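PDB 2WAN: pullulanase from Bacillus acidopullulyticus, which hydrolyses the alpha-1,6-glucosidic linkages of pullulan and, probably, the branch points of starch polysaccharides, as a debranching enzyme of the alpha-amylase family. Local coordinates for residues 437-442 with 503-508; 455-460 with 535-540; 490-495 with 548-553; 514-519 with 528-533. All coordinates share one frame; numbering follows the deposited sequence.

Contact 1. Residues 437-442 with 503-508; sequences EAHVRD and DTYNWG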
loop_
_atom_site.group_PDB
_atom_site.type_symbol
_atom_site.label_atom_id
_atom_site.label_comp_id
_atom_site.label_asym_id
_atom_site.label_seq_id
_atom_site.Cartn_x
_atom_site.Cartn_y
_atom_site.Cartn_z
ATOM N N GLU A 437 -6.111 9.253 13.244
ATOM C CA GLU A 437 -5.316 8.023 13.441
ATOM C C GLU A 437 -5.084 7.721 14.925
ATOM O O GLU A 437 -4.641 8.590 15.680
ATOM C CB GLU A 437 -3.963 8.128 12.728
ATOM C CG GLU A 437 -3.139 6.816 12.766
ATOM C CD GLU A 437 -1.776 6.975 12.066
ATOM O OE1 GLU A 437 -1.140 8.047 12.189
ATOM O OE2 GLU A 437 -1.330 6.019 11.419
ATOM N N ALA A 438 -5.383 6.498 15.353
ATOM C CA ALA A 438 -5.196 6.127 16.763
ATOM C C ALA A 438 -4.784 4.663 16.909
ATOM O O ALA A 438 -5.298 3.798 16.207
ATOM C CB ALA A 438 -6.497 6.386 17.563
ATOM N N HIS A 439 -3.856 4.407 17.829
ATOM C CA HIS A 439 -3.471 3.050 18.246
ATOM C C HIS A 439 -4.333 2.625 19.435
ATOM O O HIS A 439 -4.547 3.423 20.350
ATOM C CB HIS A 439 -1.988 3.115 18.624
ATOM C CG HIS A 439 -1.355 1.796 18.945
ATOM N ND1 HIS A 439 -1.488 1.179 20.179
ATOM C CD2 HIS A 439 -0.517 1.018 18.224
ATOM C CE1 HIS A 439 -0.786 0.060 20.181
ATOM N NE2 HIS A 439 -0.181 -0.057 19.013
ATOM N N VAL A 440 -4.856 1.393 19.418
ATOM C CA VAL A 440 -5.774 0.952 20.492
ATOM C C VAL A 440 -5.151 1.043 21.892
ATOM O O VAL A 440 -5.847 1.425 22.859
ATOM C CB VAL A 440 -6.305 -0.482 20.225
ATOM C CG1 VAL A 440 -7.180 -0.974 21.378
ATOM C CG2 VAL A 440 -7.127 -0.511 18.900
ATOM N N ARG A 441 -3.869 0.683 22.031
ATOM C CA ARG A 441 -3.246 0.788 23.347
ATOM C C ARG A 441 -3.032 2.270 23.720
ATOM O O ARG A 441 -3.443 2.711 24.804
ATOM C CB ARG A 441 -1.931 0.030 23.402
ATOM C CG ARG A 441 -1.328 0.010 24.808
ATOM C CD ARG A 441 -0.075 -0.862 24.898
ATOM N NE ARG A 441 0.522 -0.784 26.239
ATOM C CZ ARG A 441 0.162 -1.531 27.288
ATOM N NH1 ARG A 441 -0.806 -2.455 27.185
ATOM N NH2 ARG A 441 0.779 -1.357 28.464
ATOM N N ASP A 442 -2.448 3.051 22.809
ATOM C CA ASP A 442 -2.136 4.468 23.133
ATOM C C ASP A 442 -3.356 5.225 23.622
ATOM O O ASP A 442 -3.269 6.072 24.527
ATOM C CB ASP A 442 -1.651 5.258 21.913
ATOM C CG ASP A 442 -0.374 4.746 21.313
ATOM O OD1 ASP A 442 0.248 3.810 21.838
ATOM O OD2 ASP A 442 0.016 5.316 20.269
ATOM N N ASP A 503 0.981 -6.810 27.598
ATOM C CA ASP A 503 1.300 -5.402 27.812
ATOM C C ASP A 503 2.646 -4.962 27.232
ATOM O O ASP A 503 3.098 -3.840 27.488
ATOM C CB ASP A 503 1.156 -5.026 29.292
ATOM C CG ASP A 503 -0.259 -5.234 29.804
ATOM O OD1 ASP A 503 -1.215 -4.665 29.212
ATOM O OD2 ASP A 503 -0.422 -5.981 30.792
ATOM N N THR A 504 3.290 -5.819 26.444
ATOM C CA THR A 504 4.429 -5.334 25.680
ATOM C C THR A 504 3.870 -4.418 24.591
ATOM O O THR A 504 2.678 -4.494 24.261
ATOM C CB THR A 504 5.339 -6.450 25.125
ATOM O OG1 THR A 504 4.584 -7.326 24.291
ATOM C CG2 THR A 504 5.986 -7.254 26.269
ATOM N N TYR A 505 4.712 -3.531 24.077
ATOM C CA TYR A 505 4.260 -2.510 23.139
ATOM C C TYR A 505 4.674 -2.797 21.700
ATOM O O TYR A 505 5.849 -2.970 21.431
ATOM C CB TYR A 505 4.820 -1.130 23.546
ATOM C CG TYR A 505 4.163 -0.063 22.705
ATOM C CD1 TYR A 505 4.684 0.306 21.453
ATOM C CD2 TYR A 505 2.962 0.504 23.122
ATOM C CE1 TYR A 505 4.032 1.247 20.655
ATOM C CE2 TYR A 505 2.293 1.440 22.331
ATOM C CZ TYR A 505 2.827 1.806 21.116
ATOM O OH TYR A 505 2.161 2.734 20.350
ATOM N N ASN A 506 3.733 -2.765 20.753
ATOM C CA ASN A 506 4.121 -2.724 19.346
ATOM C C ASN A 506 3.052 -2.058 18.475
ATOM O O ASN A 506 1.851 -2.214 18.726
ATOM C CB ASN A 506 4.427 -4.133 18.801
ATOM C CG ASN A 506 5.335 -4.116 17.572
ATOM O OD1 ASN A 506 4.895 -3.848 16.439
ATOM N ND2 ASN A 506 6.615 -4.436 17.790
ATOM N N TRP A 507 3.481 -1.349 17.436
ATOM C CA TRP A 507 2.529 -0.813 16.448
ATOM C C TRP A 507 1.737 -1.893 15.711
ATOM O O TRP A 507 0.582 -1.661 15.354
ATOM C CB TRP A 507 3.210 0.044 15.382
ATOM C CG TRP A 507 3.612 1.417 15.814
ATOM C CD1 TRP A 507 3.190 2.098 16.928
ATOM C CD2 TRP A 507 4.488 2.295 15.109
ATOM N NE1 TRP A 507 3.779 3.335 16.970
ATOM C CE2 TRP A 507 4.570 3.490 15.858
ATOM C CE3 TRP A 507 5.229 2.184 13.918
ATOM C CZ2 TRP A 507 5.381 4.567 15.470
ATOM C CZ3 TRP A 507 6.031 3.266 13.523
ATOM C CH2 TRP A 507 6.100 4.437 14.301
ATOM N N GLY A 508 2.373 -3.034 15.437
ATOM C CA GLY A 508 1.697 -4.147 14.775
ATOM C C GLY A 508 1.911 -4.312 13.283
ATOM O O GLY A 508 1.055 -4.905 12.595
#
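His439 and Tyr505 meet where strand 435-438, first of the parallel (beta/alpha)8 barrel, runs into the short helix 440-444; loop 503-508 lies across that junction. Three polar links fasten the loop. His439 NE2 donates to Asn506 O at 3.0 Å, nearly straight (164°); the acceptor lies in the imidazole plane, while NE2 stands above the carbonyl plane of Asn506. At the other nitrogen the same ring is the helix N-cap, ND1 accepting weakly from Arg441 N and Asp442 N; both ring nitrogens are thus engaged, which would tend to hold the ring's rotation. Tyr505 OH gives its proton to the syn lone pair of Asp442 OD1 at 2.7 Å, with carboxylate and phenol ring almost coplanar. The ionic link is made by Arg441, whose chain runs extended from CG to NE and sets NH1 3.0 Å from Asp503 OD1, on that oxygen's anti lone pair; NE pairs with Asp797. A leucine in place of Arg441 would probably leave Asp503 and Asp797 without their shared cation and let the start of the loop drift. Packing completes the contact. Arg441 CD touches Tyr505 CD2 at 3.8 Å, and Asp503 O sits over one face of the guanidinium. The imidazole and phenol planes are 21° apart but slid so far that the rings barely overlap, and Tyr505 OH hangs 3.7 Å above the His439 ring plane, over its centre.

Contact 2. Residues 455-460 with 535-540; sequences GKYLAF and KQLIQS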
loop_
_atom_site.group_PDB
_atom_site.type_symbol
_atom_site.label_atom_id
_atom_site.label_comp_id
_atom_site.label_asym_id
_atom_site.label_seq_id
_atom_site.Cartn_x
_atom_site.Cartn_y
_atom_site.Cartn_z
ATOM N N GLY A 455 -5.945 0.271 27.499
ATOM C CA GLY A 455 -5.192 -0.349 26.414
ATOM C C GLY A 455 -5.978 -1.349 25.572
ATOM O O GLY A 455 -5.382 -2.063 24.753
ATOM N N LYS A 456 -7.307 -1.360 25.722
ATOM C CA LYS A 456 -8.165 -2.409 25.143
ATOM C C LYS A 456 -9.230 -1.876 24.180
ATOM O O LYS A 456 -9.620 -0.714 24.269
ATOM C CB LYS A 456 -8.882 -3.179 26.259
ATOM C CG LYS A 456 -7.919 -3.765 27.318
ATOM C CD LYS A 456 -7.121 -4.953 26.758
ATOM C CE LYS A 456 -6.299 -5.624 27.878
ATOM N NZ LYS A 456 -5.477 -6.732 27.336
ATOM N N TYR A 457 -9.700 -2.731 23.271
ATOM C CA TYR A 457 -10.816 -2.365 22.390
ATOM C C TYR A 457 -11.961 -1.762 23.196
ATOM O O TYR A 457 -12.583 -0.792 22.752
ATOM C CB TYR A 457 -11.383 -3.569 21.615
ATOM C CG TYR A 457 -10.404 -4.317 20.730
ATOM C CD1 TYR A 457 -9.712 -3.673 19.694
ATOM C CD2 TYR A 457 -10.199 -5.690 20.909
ATOM C CE1 TYR A 457 -8.847 -4.383 18.862
ATOM C CE2 TYR A 457 -9.325 -6.410 20.085
ATOM C CZ TYR A 457 -8.647 -5.741 19.069
ATOM O OH TYR A 457 -7.775 -6.446 18.261
ATOM N N LEU A 458 -12.278 -2.369 24.343
ATOM C CA LEU A 458 -13.475 -1.969 25.094
ATOM C C LEU A 458 -13.409 -0.550 25.653
ATOM O O LEU A 458 -14.449 0.019 25.994
ATOM C CB LEU A 458 -13.818 -2.967 26.232
ATOM C CG LEU A 458 -14.344 -4.329 25.756
ATOM C CD1 LEU A 458 -14.804 -5.120 26.977
ATOM C CD2 LEU A 458 -15.500 -4.194 24.760
ATOM N N ALA A 459 -12.208 0.026 25.762
ATOM C CA ALA A 459 -12.104 1.427 26.182
ATOM C C ALA A 459 -12.938 2.348 25.281
ATOM O O ALA A 459 -13.472 3.344 25.751
ATOM C CB ALA A 459 -10.635 1.884 26.229
ATOM N N PHE A 460 -13.064 1.991 23.992
ATOM C CA PHE A 460 -13.855 2.763 23.021
ATOM C C PHE A 460 -15.370 2.654 23.207
ATOM O O PHE A 460 -16.137 3.292 22.472
ATOM C CB PHE A 460 -13.514 2.317 21.591
ATOM C CG PHE A 460 -12.195 2.834 21.078
ATOM C CD1 PHE A 460 -10.988 2.240 21.460
ATOM C CD2 PHE A 460 -12.159 3.887 20.166
ATOM C CE1 PHE A 460 -9.765 2.718 20.970
ATOM C CE2 PHE A 460 -10.930 4.375 19.674
ATOM C CZ PHE A 460 -9.740 3.782 20.055
ATOM N N LYS A 535 -15.887 -5.930 17.660
ATOM C CA LYS A 535 -17.209 -5.547 17.149
ATOM C C LYS A 535 -17.848 -4.491 18.045
ATOM O O LYS A 535 -18.496 -3.581 17.536
ATOM C CB LYS A 535 -18.145 -6.766 17.000
ATOM C CG LYS A 535 -17.745 -7.709 15.888
ATOM C CD LYS A 535 -18.651 -8.962 15.859
ATOM C CE LYS A 535 -18.271 -9.834 14.662
ATOM N NZ LYS A 535 -18.950 -11.175 14.727
ATOM N N GLN A 536 -17.677 -4.608 19.374
ATOM C CA GLN A 536 -18.250 -3.619 20.292
ATOM C C GLN A 536 -17.607 -2.257 20.103
ATOM O O GLN A 536 -18.294 -1.248 20.177
ATOM C CB GLN A 536 -18.137 -4.084 21.750
ATOM C CG GLN A 536 -19.071 -5.254 22.035
ATOM C CD GLN A 536 -18.872 -5.835 23.427
ATOM O OE1 GLN A 536 -17.881 -6.505 23.701
ATOM N NE2 GLN A 536 -19.833 -5.594 24.300
ATOM N N LEU A 537 -16.295 -2.233 19.853
ATOM C CA LEU A 537 -15.616 -0.957 19.520
ATOM C C LEU A 537 -16.278 -0.293 18.295
ATOM O O LEU A 537 -16.639 0.895 18.317
ATOM C CB LEU A 537 -14.120 -1.178 19.268
ATOM C CG LEU A 537 -13.249 0.018 18.822
ATOM C CD1 LEU A 537 -11.774 -0.258 19.134
ATOM C CD2 LEU A 537 -13.360 0.323 17.319
ATOM N N ILE A 538 -16.411 -1.073 17.229
ATOM C CA ILE A 538 -16.997 -0.591 15.970
ATOM C C ILE A 538 -18.454 -0.160 16.177
ATOM O O ILE A 538 -18.859 0.915 15.727
ATOM C CB ILE A 538 -16.854 -1.676 14.882
ATOM C CG1 ILE A 538 -15.369 -1.895 14.578
ATOM C CG2 ILE A 538 -17.666 -1.326 13.592
ATOM C CD1 ILE A 538 -15.085 -3.247 13.895
ATOM N N GLN A 539 -19.221 -0.984 16.878
ATOM C CA GLN A 539 -20.613 -0.654 17.203
ATOM C C GLN A 539 -20.732 0.680 17.941
ATOM O O GLN A 539 -21.614 1.517 17.626
ATOM C CB GLN A 539 -21.220 -1.792 18.036
ATOM C CG GLN A 539 -22.668 -1.628 18.411
ATOM C CD GLN A 539 -23.169 -2.829 19.203
ATOM O OE1 GLN A 539 -22.473 -3.352 20.095
ATOM N NE2 GLN A 539 -24.381 -3.256 18.902
ATOM N N SER A 540 -19.851 0.877 18.920
ATOM C CA SER A 540 -19.854 2.076 19.757
ATOM C C SER A 540 -19.590 3.331 18.940
ATOM O O SER A 540 -20.275 4.334 19.091
ATOM C CB SER A 540 -18.783 1.979 20.855
ATOM O OG SER A 540 -18.753 3.166 21.637
#
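Leu537 CD1 lies over one face of the Phe460 ring in a CH-pi contact, 3.9 Å from the ring centroid and 29° off its normal. The two side chains run alongside each other, pointing the same way, with Leu537 CG closing on Phe460 CB at 3.6 Å. The same methyl meets the edge of a second ring, 4.0 Å from Tyr457 CD1, and so sits in the corner between the two aromatics. Leu537 gets there with CG anti to the backbone N (chi1 176°). A little farther along the helix, Ser540 OG donates to Phe460 O at 2.7 Å, on a carbonyl lone pair; Ser540 is deposited in two conformers, so the permanence of this bond is doubtful. Nearer the helix start, Leu458 CD2 rests 3.5 Å from Gln536 OE1. In the next shell, the 3-10 turn 457-460 is set by Phe460 N bonding to Tyr457 O, Tyr457 OH is bonded to Glu518 O, and the Phe460 ring stacks on Phe443. The arrangement belongs to the outer layer of a (beta/alpha)8 barrel: helix 529-543, which links the second and third barrel strands, packs here against the connection between the first and second.

Contact 3. Residues 490-495 with 548-553; sequences PVEEFN and VNMDVV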
loop_
_atom_site.group_PDB
_atom_site.type_symbol
_atom_site.label_atom_id
_atom_site.label_comp_id
_atom_site.label_asym_id
_atom_site.label_seq_id
_atom_site.Cartn_x
_atom_site.Cartn_y
_atom_site.Cartn_z
ATOM N N PRO A 490 -2.758 -1.164 13.231
ATOM C CA PRO A 490 -3.140 -2.566 12.943
ATOM C C PRO A 490 -3.804 -3.372 14.068
ATOM O O PRO A 490 -3.233 -3.558 15.159
ATOM C CB PRO A 490 -1.820 -3.187 12.517
ATOM C CG PRO A 490 -1.193 -2.043 11.728
ATOM C CD PRO A 490 -1.463 -0.817 12.602
ATOM N N VAL A 491 -5.013 -3.834 13.778
ATOM C CA VAL A 491 -5.723 -4.773 14.671
ATOM C C VAL A 491 -5.852 -6.195 14.083
ATOM O O VAL A 491 -6.481 -7.058 14.689
ATOM C CB VAL A 491 -7.094 -4.223 15.136
ATOM C CG1 VAL A 491 -6.921 -2.878 15.887
ATOM C CG2 VAL A 491 -8.097 -4.111 13.954
ATOM N N GLU A 492 -5.293 -6.442 12.898
ATOM C CA GLU A 492 -5.156 -7.836 12.428
ATOM C C GLU A 492 -3.966 -8.457 13.152
ATOM O O GLU A 492 -2.875 -7.869 13.193
ATOM C CB GLU A 492 -4.958 -7.918 10.920
ATOM C CG GLU A 492 -6.162 -7.393 10.145
ATOM C CD GLU A 492 -5.972 -7.367 8.643
ATOM O OE1 GLU A 492 -4.817 -7.472 8.157
ATOM O OE2 GLU A 492 -7.008 -7.213 7.946
ATOM N N GLU A 493 -4.195 -9.644 13.726
ATOM C CA GLU A 493 -3.212 -10.377 14.531
ATOM C C GLU A 493 -1.779 -10.326 13.995
ATOM O O GLU A 493 -1.503 -10.731 12.857
ATOM C CB GLU A 493 -3.631 -11.853 14.651
ATOM C CG GLU A 493 -2.713 -12.684 15.555
ATOM C CD GLU A 493 -2.971 -12.504 17.038
ATOM O OE1 GLU A 493 -3.907 -11.775 17.420
ATOM O OE2 GLU A 493 -2.199 -13.077 17.842
ATOM N N PHE A 494 -0.888 -9.841 14.846
ATOM C CA PHE A 494 0.520 -9.725 14.506
ATOM C C PHE A 494 1.411 -10.522 15.469
ATOM O O PHE A 494 0.977 -10.938 16.551
ATOM C CB PHE A 494 0.947 -8.244 14.379
ATOM C CG PHE A 494 0.552 -7.367 15.545
ATOM C CD1 PHE A 494 1.362 -7.292 16.677
ATOM C CD2 PHE A 494 -0.620 -6.583 15.502
ATOM C CE1 PHE A 494 1.020 -6.472 17.757
ATOM C CE2 PHE A 494 -0.961 -5.755 16.576
ATOM C CZ PHE A 494 -0.144 -5.698 17.707
ATOM N N ASN A 495 2.665 -10.725 15.077
ATOM C CA ASN A 495 3.537 -11.676 15.772
ATOM C C ASN A 495 4.311 -11.125 16.976
ATOM O O ASN A 495 4.715 -11.891 17.866
ATOM C CB ASN A 495 4.506 -12.293 14.747
ATOM C CG ASN A 495 5.305 -13.451 15.320
ATOM O OD1 ASN A 495 4.755 -14.528 15.607
ATOM N ND2 ASN A 495 6.606 -13.225 15.525
ATOM N N VAL A 548 -14.978 3.595 11.084
ATOM C CA VAL A 548 -13.709 2.920 11.411
ATOM C C VAL A 548 -13.002 2.466 10.135
ATOM O O VAL A 548 -13.535 1.649 9.369
ATOM C CB VAL A 548 -13.938 1.677 12.296
ATOM C CG1 VAL A 548 -12.596 0.930 12.546
ATOM C CG2 VAL A 548 -14.577 2.079 13.618
ATOM N N ASN A 549 -11.793 2.986 9.931
ATOM C CA ASN A 549 -10.917 2.540 8.851
ATOM C C ASN A 549 -9.785 1.705 9.448
ATOM O O ASN A 549 -9.109 2.152 10.375
ATOM C CB ASN A 549 -10.301 3.742 8.105
ATOM C CG ASN A 549 -11.333 4.568 7.333
ATOM O OD1 ASN A 549 -12.481 4.158 7.168
ATOM N ND2 ASN A 549 -10.918 5.748 6.866
ATOM N N MET A 550 -9.562 0.509 8.923
ATOM C CA MET A 550 -8.454 -0.311 9.430
ATOM C C MET A 550 -7.159 -0.076 8.677
ATOM O O MET A 550 -7.125 -0.218 7.462
ATOM C CB MET A 550 -8.828 -1.799 9.359
ATOM C CG MET A 550 -9.755 -2.240 10.495
ATOM S SD MET A 550 -10.321 -3.971 10.279
ATOM C CE MET A 550 -8.766 -4.882 10.326
ATOM N N ASP A 551 -6.092 0.239 9.411
ATOM C CA ASP A 551 -4.711 0.121 8.871
ATOM C C ASP A 551 -4.445 -1.374 8.650
ATOM O O ASP A 551 -4.573 -2.169 9.583
ATOM C CB ASP A 551 -3.744 0.702 9.904
ATOM C CG ASP A 551 -2.330 0.881 9.385
ATOM O OD1 ASP A 551 -1.931 0.231 8.397
ATOM O OD2 ASP A 551 -1.608 1.708 9.985
ATOM N N VAL A 552 -4.127 -1.761 7.417
ATOM C CA VAL A 552 -3.880 -3.181 7.079
ATOM C C VAL A 552 -2.552 -3.352 6.346
ATOM O O VAL A 552 -2.142 -2.485 5.559
ATOM C CB VAL A 552 -5.060 -3.791 6.250
ATOM C CG1 VAL A 552 -6.334 -3.925 7.131
ATOM C CG2 VAL A 552 -5.359 -2.918 5.022
ATOM N N VAL A 553 -1.891 -4.475 6.610
ATOM C CA VAL A 553 -0.512 -4.703 6.194
ATOM C C VAL A 553 -0.424 -5.974 5.331
ATOM O O VAL A 553 0.316 -6.912 5.660
ATOM C CB VAL A 553 0.425 -4.795 7.435
ATOM C CG1 VAL A 553 1.912 -4.704 7.049
ATOM C CG2 VAL A 553 0.059 -3.694 8.492
HETATM O O HOH W 1 -6.372 -1.942 11.885
HETATM O O HOH W 2 -4.339 -4.698 10.649
HETATM O O HOH W 3 -2.447 -6.190 8.841
#
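Pro490 lies against Asp551, its ring carbon CD 3.6 Å from Asp551 OD2, while its CG touches Val553 CG2 at 3.8 Å. The Asp551 carboxylate swings beside its own carbonyl carbon (chi1 -169°) to flank the proline; OD1 then pairs with Arg620 and OD2 takes a hydrogen bond from Tyr509 OH. On another side of strand 547-552, Met550 is extended as far as SD and bends at chi3 (61°), a turn that brings CE to both Val491 CG2, at 3.8 Å, and Glu492 CG, at 3.6 Å, meeting each side chain roughly at right angles. Segment 490-495 follows the second strand of the (beta/alpha)8 barrel, and 548-553 includes the C-terminal part of the third; Asp551-Val552-Val553 opens what is known in the alpha-amylase family as conserved region I. Glu492 stretches out beyond CG (chi2 176°), crossing Val552 at a slant, with OE2 3.5 Å from Val552 CG1. Polar atoms of the two backbones stand too far apart to bond directly, and water fills the span. Water 2 accepts from Glu492 N and donates to Asp551 O, an oxygen that water 1, held by Val491 N, also reaches. Water 3 donates to Glu492 OE1 at 2.8 Å and accepts from Val553 N at 2.9 Å, tying the tip of the extended glutamate to the end of the strand.

Contact 4. Residues 514-519 with 528-533; sequences YNVPEG and TARITE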
loop_
_atom_site.group_PDB
_atom_site.type_symbol
_atom_site.label_atom_id
_atom_site.label_comp_id
_atom_site.label_asym_id
_atom_site.label_seq_id
_atom_site.Cartn_x
_atom_site.Cartn_y
_atom_site.Cartn_z
ATOM N N TYR A 514 -4.159 -12.765 9.307
ATOM C CA TYR A 514 -4.828 -11.592 8.731
ATOM C C TYR A 514 -6.310 -11.453 9.057
ATOM O O TYR A 514 -6.851 -10.343 8.999
ATOM C CB TYR A 514 -4.643 -11.552 7.216
ATOM C CG TYR A 514 -3.247 -11.162 6.763
ATOM C CD1 TYR A 514 -2.847 -9.818 6.739
ATOM C CD2 TYR A 514 -2.342 -12.132 6.342
ATOM C CE1 TYR A 514 -1.580 -9.453 6.313
ATOM C CE2 TYR A 514 -1.058 -11.774 5.919
ATOM C CZ TYR A 514 -0.696 -10.422 5.910
ATOM O OH TYR A 514 0.558 -10.040 5.493
ATOM N N ASN A 515 -6.971 -12.564 9.381
ATOM C CA ASN A 515 -8.427 -12.554 9.555
ATOM C C ASN A 515 -8.879 -12.729 10.999
ATOM O O ASN A 515 -10.031 -13.093 11.269
ATOM C CB ASN A 515 -9.031 -13.613 8.636
ATOM C CG ASN A 515 -8.680 -13.336 7.208
ATOM O OD1 ASN A 515 -9.025 -12.267 6.691
ATOM N ND2 ASN A 515 -7.937 -14.241 6.579
ATOM N N VAL A 516 -7.956 -12.435 11.913
ATOM C CA VAL A 516 -8.165 -12.573 13.363
ATOM C C VAL A 516 -7.822 -11.233 14.035
ATOM O O VAL A 516 -6.801 -10.642 13.709
ATOM C CB VAL A 516 -7.239 -13.675 13.976
ATOM C CG1 VAL A 516 -7.413 -13.791 15.496
ATOM C CG2 VAL A 516 -7.455 -15.057 13.272
ATOM N N PRO A 517 -8.672 -10.755 14.979
ATOM C CA PRO A 517 -8.341 -9.552 15.744
ATOM C C PRO A 517 -7.158 -9.777 16.672
ATOM O O PRO A 517 -7.028 -10.857 17.267
ATOM C CB PRO A 517 -9.605 -9.315 16.589
ATOM C CG PRO A 517 -10.699 -9.999 15.828
ATOM C CD PRO A 517 -10.022 -11.249 15.329
ATOM N N GLU A 518 -6.303 -8.763 16.798
ATOM C CA GLU A 518 -5.188 -8.832 17.744
ATOM C C GLU A 518 -5.644 -9.153 19.177
ATOM O O GLU A 518 -6.492 -8.454 19.742
ATOM C CB GLU A 518 -4.377 -7.535 17.714
ATOM C CG GLU A 518 -3.269 -7.497 18.788
ATOM C CD GLU A 518 -2.251 -8.619 18.651
ATOM O OE1 GLU A 518 -1.975 -9.050 17.513
ATOM O OE2 GLU A 518 -1.681 -9.073 19.701
ATOM N N GLY A 519 -5.037 -10.182 19.770
ATOM C CA GLY A 519 -5.434 -10.648 21.105
ATOM C C GLY A 519 -5.062 -9.718 22.238
ATOM O O GLY A 519 -5.784 -9.614 23.238
ATOM N N THR A 528 -13.240 -16.361 21.613
ATOM C CA THR A 528 -13.824 -15.355 20.738
ATOM C C THR A 528 -14.045 -13.986 21.379
ATOM O O THR A 528 -14.671 -13.133 20.754
ATOM C CB THR A 528 -15.156 -15.839 20.136
ATOM O OG1 THR A 528 -16.094 -16.087 21.200
ATOM C CG2 THR A 528 -14.944 -17.104 19.332
ATOM N N ALA A 529 -13.568 -13.760 22.603
ATOM C CA ALA A 529 -13.710 -12.426 23.222
ATOM C C ALA A 529 -13.113 -11.343 22.329
ATOM O O ALA A 529 -13.655 -10.241 22.239
ATOM C CB ALA A 529 -13.072 -12.370 24.599
ATOM N N ARG A 530 -12.000 -11.651 21.671
ATOM C CA ARG A 530 -11.357 -10.660 20.786
ATOM C C ARG A 530 -12.276 -10.234 19.631
ATOM O O ARG A 530 -12.222 -9.081 19.186
ATOM C CB ARG A 530 -10.050 -11.196 20.240
ATOM C CG ARG A 530 -10.216 -12.466 19.399
ATOM C CD ARG A 530 -8.850 -12.944 18.952
ATOM N NE ARG A 530 -8.056 -13.598 20.008
ATOM C CZ ARG A 530 -6.730 -13.720 19.975
ATOM N NH1 ARG A 530 -6.001 -13.165 18.994
ATOM N NH2 ARG A 530 -6.124 -14.396 20.936
ATOM N N ILE A 531 -13.115 -11.165 19.165
ATOM C CA ILE A 531 -14.051 -10.890 18.067
ATOM C C ILE A 531 -15.169 -9.980 18.571
ATOM O O ILE A 531 -15.409 -8.910 17.998
ATOM C CB ILE A 531 -14.616 -12.188 17.461
ATOM C CG1 ILE A 531 -13.471 -13.056 16.914
ATOM C CG2 ILE A 531 -15.646 -11.864 16.348
ATOM C CD1 ILE A 531 -13.937 -14.366 16.213
ATOM N N THR A 532 -15.829 -10.395 19.663
ATOM C CA THR A 532 -16.934 -9.627 20.223
ATOM C C THR A 532 -16.504 -8.214 20.627
ATOM O O THR A 532 -17.218 -7.243 20.361
ATOM C CB THR A 532 -17.525 -10.362 21.432
ATOM O OG1 THR A 532 -17.978 -11.648 20.980
ATOM C CG2 THR A 532 -18.703 -9.566 22.024
ATOM N N GLU A 533 -15.324 -8.105 21.242
ATOM C CA GLU A 533 -14.884 -6.813 21.760
ATOM C C GLU A 533 -14.526 -5.825 20.672
ATOM O O GLU A 533 -14.816 -4.649 20.816
ATOM C CB GLU A 533 -13.756 -6.962 22.793
ATOM C CG GLU A 533 -14.305 -7.650 24.082
ATOM C CD GLU A 533 -13.233 -8.121 25.043
ATOM O OE1 GLU A 533 -12.059 -7.746 24.872
ATOM O OE2 GLU A 533 -13.565 -8.886 25.993
#
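Arg530 reaches from the first turn of helix 529-543 across Pro517, with its guanidinium against Pro517 O and Gly519. Its CG takes the position between backbone N and carbonyl carbon (chi1 61°), and a second bend at chi3 turns the end of the chain back toward the loop. NH1 then donates to Pro517 O at 3.1 Å, nearly in line with the C=O bond and slightly tilted from the guanidinium plane. Gly519 CA lies over one guanidinium face, 3.3 Å above the plane and toward its rim; a side chain at Gly519 would run into Arg530 NH2. Gly519 N, 3.2 Å from Arg530 NH1, is a second donor and not its partner: both serve Glu493 OE1, while NH1 also forms a salt bridge with Glu499 and NH2 bonds Pro525 O. A methionine in place of Arg530 would probably take from Glu499 and Glu493 OE1 the cation they share, with Arg512 still at Glu493, and leave Pro517 O without this donor. The aliphatic parts cross obliquely, Val516 CG1 resting 3.8 Å from Arg530 CD. Pro517 CB rests on the helix backbone at Arg530 O, 3.7 Å away, and Pro517 CD approaches Ile531 CG1 at 4.2 Å. Tyr614 of helix 597-614 packs on both Pro517 and Ile531, and Val516 and Glu518 are backbone-bonded to Glu493 and Val491, so loop 514-519 runs between segment 490-495 and the two helices.

All four contacts gather around the first three strands of the catalytic barrel, their centres 11 to 15 Å apart. Contacts 1 and 3 reach the barrel sheet itself, through strands 435-438 and 547-552; contacts 2 and 4 share helix 529-543, which leads into the strand of contact 3. Along the chain, the segments of contacts 1, 2 and 3 alternate, whereas contact 4 falls within the spans of both 2 and 3 and begins after contact 1 has closed. Glu518 joins three of them: its O is reached by Tyr457 OH, its N by Val491 O. Loops, strand ends and one helix around the first three barrel strands are thus packed into one continuous region, from barrel wall to outer helical layer.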